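Local coordinates for initiator protein NS1 (Human bocavirus, PDB 4KW3), which probably binds the viral replication origin and nicks one DNA strand through this N-terminal domain, initiating rolling-circle replication, at residues V82-T87 and D102-Q106. Residues are numbered along the deposited sequence; the frame is centred on the assembly and turned at random.
Sequences VYMATT and DIIVQ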
ATOM      1  N   VAL A  82      -6.143   3.142  -1.319  1.00 41.39           N
ATOM      2  CA  VAL A  82      -5.240   4.268  -1.147  1.00 36.71           C
ATOM      3  C   VAL A  82      -4.936   4.962  -2.482  1.00 42.59           C
ATOM      4  O   VAL A  82      -4.956   6.198  -2.563  1.00 42.62           O
ATOM      5  CB  VAL A  82      -3.930   3.827  -0.438  1.00 36.44           C
ATOM      6  CG1 VAL A  82      -2.914   4.940  -0.446  1.00 31.38           C
ATOM      7  CG2 VAL A  82      -4.218   3.404   0.998  1.00 33.84           C
ATOM      8  N   TYR A  83      -4.695   4.169  -3.527  1.00 38.11           N
ATOM      9  CA  TYR A  83      -4.484   4.706  -4.871  1.00 41.06           C
ATOM     10  C   TYR A  83      -5.696   5.539  -5.352  1.00 47.99           C
ATOM     11  O   TYR A  83      -5.543   6.678  -5.816  1.00 50.13           O
ATOM     12  CB  TYR A  83      -4.159   3.594  -5.887  1.00 43.49           C
ATOM     13  CG  TYR A  83      -3.952   4.134  -7.284  1.00 41.67           C
ATOM     14  CD1 TYR A  83      -5.021   4.310  -8.150  1.00 41.35           C
ATOM     15  CD2 TYR A  83      -2.690   4.506  -7.723  1.00 44.25           C
ATOM     16  CE1 TYR A  83      -4.835   4.850  -9.409  1.00 45.03           C
ATOM     17  CE2 TYR A  83      -2.497   5.038  -8.976  1.00 45.26           C
ATOM     18  CZ  TYR A  83      -3.568   5.202  -9.812  1.00 52.33           C
ATOM     19  OH  TYR A  83      -3.372   5.729 -11.063  1.00 72.07           O
ATOM     20  N   MET A  84      -6.889   4.960  -5.286  1.00 38.80           N
ATOM     21  CA  MET A  84      -8.088   5.728  -5.601  1.00 46.75           C
ATOM     22  C   MET A  84      -8.189   7.041  -4.791  1.00 52.71           C
ATOM     23  O   MET A  84      -8.490   8.102  -5.354  1.00 49.53           O
ATOM     24  CB  MET A  84      -9.347   4.876  -5.424  1.00 40.85           C
ATOM     25  CG  MET A  84      -9.502   3.800  -6.528  1.00 51.03           C
ATOM     26  SD  MET A  84     -11.047   2.859  -6.421  1.00 96.56           S
ATOM     27  CE  MET A  84     -10.785   1.872  -4.953  1.00 65.84           C
ATOM     28  N   ALA A  85      -7.932   6.964  -3.485  1.00 45.68           N
ATOM     29  CA  ALA A  85      -7.956   8.141  -2.631  1.00 46.71           C
ATOM     30  C   ALA A  85      -6.939   9.200  -3.082  1.00 51.68           C
ATOM     31  O   ALA A  85      -7.244  10.399  -3.057  1.00 44.54           O
ATOM     32  CB  ALA A  85      -7.744   7.760  -1.175  1.00 37.31           C
ATOM     33  N   THR A  86      -5.760   8.749  -3.512  1.00 42.99           N
ATOM     34  CA  THR A  86      -4.697   9.640  -3.980  1.00 42.23           C
ATOM     35  C   THR A  86      -5.124  10.366  -5.257  1.00 44.74           C
ATOM     36  O   THR A  86      -4.852  11.555  -5.445  1.00 50.58           O
ATOM     37  CB  THR A  86      -3.381   8.873  -4.280  1.00 34.38           C
ATOM     38  OG1 THR A  86      -2.936   8.166  -3.118  1.00 41.33           O
ATOM     39  CG2 THR A  86      -2.289   9.829  -4.710  1.00 31.88           C
ATOM     40  N   THR A  87      -5.773   9.618  -6.135  1.00 40.36           N
ATOM     41  CA  THR A  87      -6.370  10.136  -7.355  1.00 43.49           C
ATOM     42  C   THR A  87      -7.400  11.197  -7.007  1.00 50.62           C
ATOM     43  O   THR A  87      -7.405  12.287  -7.583  1.00 44.69           O
ATOM     44  CB  THR A  87      -7.035   8.992  -8.152  1.00 39.84           C
ATOM     45  OG1 THR A  87      -6.008   8.173  -8.730  1.00 45.82           O
ATOM     46  CG2 THR A  87      -7.856   9.530  -9.246  1.00 37.00           C
ATOM     47  N   ASP A 102       1.663  11.525 -11.264  1.00 49.27           N
ATOM     48  CA  ASP A 102       2.172  10.177 -11.174  1.00 49.93           C
ATOM     49  C   ASP A 102       1.974   9.684  -9.758  1.00 48.92           C
ATOM     50  O   ASP A 102       2.156  10.443  -8.795  1.00 50.70           O
ATOM     51  CB  ASP A 102       3.639  10.097 -11.601  1.00 55.89           C
ATOM     52  CG  ASP A 102       3.820  10.254 -13.104  1.00 57.54           C
ATOM     53  OD1 ASP A 102       3.372   9.343 -13.839  1.00 57.24           O
ATOM     54  OD2 ASP A 102       4.436  11.257 -13.548  1.00 55.00           O
ATOM     55  N   ILE A 103       1.562   8.424  -9.635  1.00 40.96           N
ATOM     56  CA  ILE A 103       1.279   7.854  -8.322  1.00 40.35           C
ATOM     57  C   ILE A 103       1.815   6.428  -8.210  1.00 43.94           C
ATOM     58  O   ILE A 103       1.494   5.568  -9.035  1.00 41.24           O
ATOM     59  CB  ILE A 103      -0.247   7.828  -8.047  1.00 34.96           C
ATOM     60  CG1 ILE A 103      -0.826   9.248  -8.092  1.00 33.39           C
ATOM     61  CG2 ILE A 103      -0.554   7.149  -6.698  1.00 30.98           C
ATOM     62  CD1 ILE A 103      -2.313   9.290  -8.247  1.00 32.84           C
ATOM     63  N   ILE A 104       2.632   6.183  -7.187  1.00 42.39           N
ATOM     64  CA  ILE A 104       2.968   4.819  -6.789  1.00 34.08           C
ATOM     65  C   ILE A 104       2.439   4.564  -5.371  1.00 40.39           C
ATOM     66  O   ILE A 104       2.562   5.434  -4.491  1.00 44.26           O
ATOM     67  CB  ILE A 104       4.467   4.563  -6.834  1.00 36.70           C
ATOM     68  CG1 ILE A 104       4.978   4.699  -8.277  1.00 36.41           C
ATOM     69  CG2 ILE A 104       4.789   3.170  -6.219  1.00 30.90           C
ATOM     70  CD1 ILE A 104       6.515   4.817  -8.401  1.00 29.68           C
ATOM     71  N   VAL A 105       1.827   3.395  -5.164  1.00 34.46           N
ATOM     72  CA  VAL A 105       1.349   2.989  -3.845  1.00 38.75           C
ATOM     73  C   VAL A 105       1.832   1.571  -3.582  1.00 44.79           C
ATOM     74  O   VAL A 105       1.789   0.706  -4.467  1.00 45.54           O
ATOM     75  CB  VAL A 105      -0.219   3.084  -3.687  1.00 42.12           C
ATOM     76  CG1 VAL A 105      -0.684   2.531  -2.340  1.00 35.47           C
ATOM     77  CG2 VAL A 105      -0.707   4.507  -3.810  1.00 32.67           C
ATOM     78  N   GLN A 106       2.330   1.351  -2.370  1.00 41.53           N
ATOM     79  CA  GLN A 106       2.737   0.024  -1.940  1.00 31.98           C
ATOM     80  C   GLN A 106       2.279  -0.245  -0.505  1.00 38.47           C
ATOM     81  O   GLN A 106       2.633   0.483   0.426  1.00 39.69           O
ATOM     82  CB  GLN A 106       4.248  -0.129  -2.040  1.00 30.96           C
ATOM     83  CG  GLN A 106       4.777  -1.499  -1.628  1.00 31.07           C
ATOM     84  CD  GLN A 106       6.199  -1.733  -2.115  1.00 39.99           C
ATOM     85  OE1 GLN A 106       6.448  -1.831  -3.324  1.00 37.41           O
ATOM     86  NE2 GLN A 106       7.140  -1.807  -1.179  1.00 40.09           N
TER
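Ile-103 of the strand packs its CB and CG2 obliquely against CD2 and CE2 of the Tyr-83 ring; CG2 is 3.5 Å from Tyr-83 CD2. Its other branch points at the helix: CD1 meets the methyl of Thr-86 tip to tip, CG2 of Thr-86 to CD1 of Ile-103 measuring 3.6 Å, and also passes Thr-87 OG1. Branching at CB thus lets one isoleucine serve two successive turns of the helix, CG2 going to Tyr-83 and the CG1–CD1 arm to Thr-86 and Thr-87. With CG anti to the backbone N (chi1 179°), the Tyr-83 ring lies alongside the strand and its carbons meet Ile-103; tyrosine combines that apolar ring with a polar hydroxyl, which fits a partly exposed position. Two residues further on, Val-105 faces the helix as well, its CG2 packed against Tyr-83 CA at 3.9 Å and near the plane of the ring at its edge, its CG1 against Val-82 CG1 at 3.8 Å. Helix 74-94 packs here on the sheet of the Rep-type nuclease domain; segments 82-87 and 102-106 run nearly antiparallel, at 154°, their axes 8.9 Å apart at closest approach. On the same sheet, the neighbouring strand 114-122 carries His-115 and His-117, predicted metal ligands, and the side chain of His-117 is about 7 Å from that of Val-105. Thr-86 is buried, yet its hydroxyl is satisfied within the helix: OG1 donates to Val-82 O at 2.9 Å, from above the carbonyl plane, while Thr-86 N binds the same oxygen. That turn of the side chain (chi1 -57°) leaves the methyl to face Ile-103. Val-82 and Thr-86 also touch Ile-118, and helix 134-149 packs beside them through Ile-141 and Phe-137.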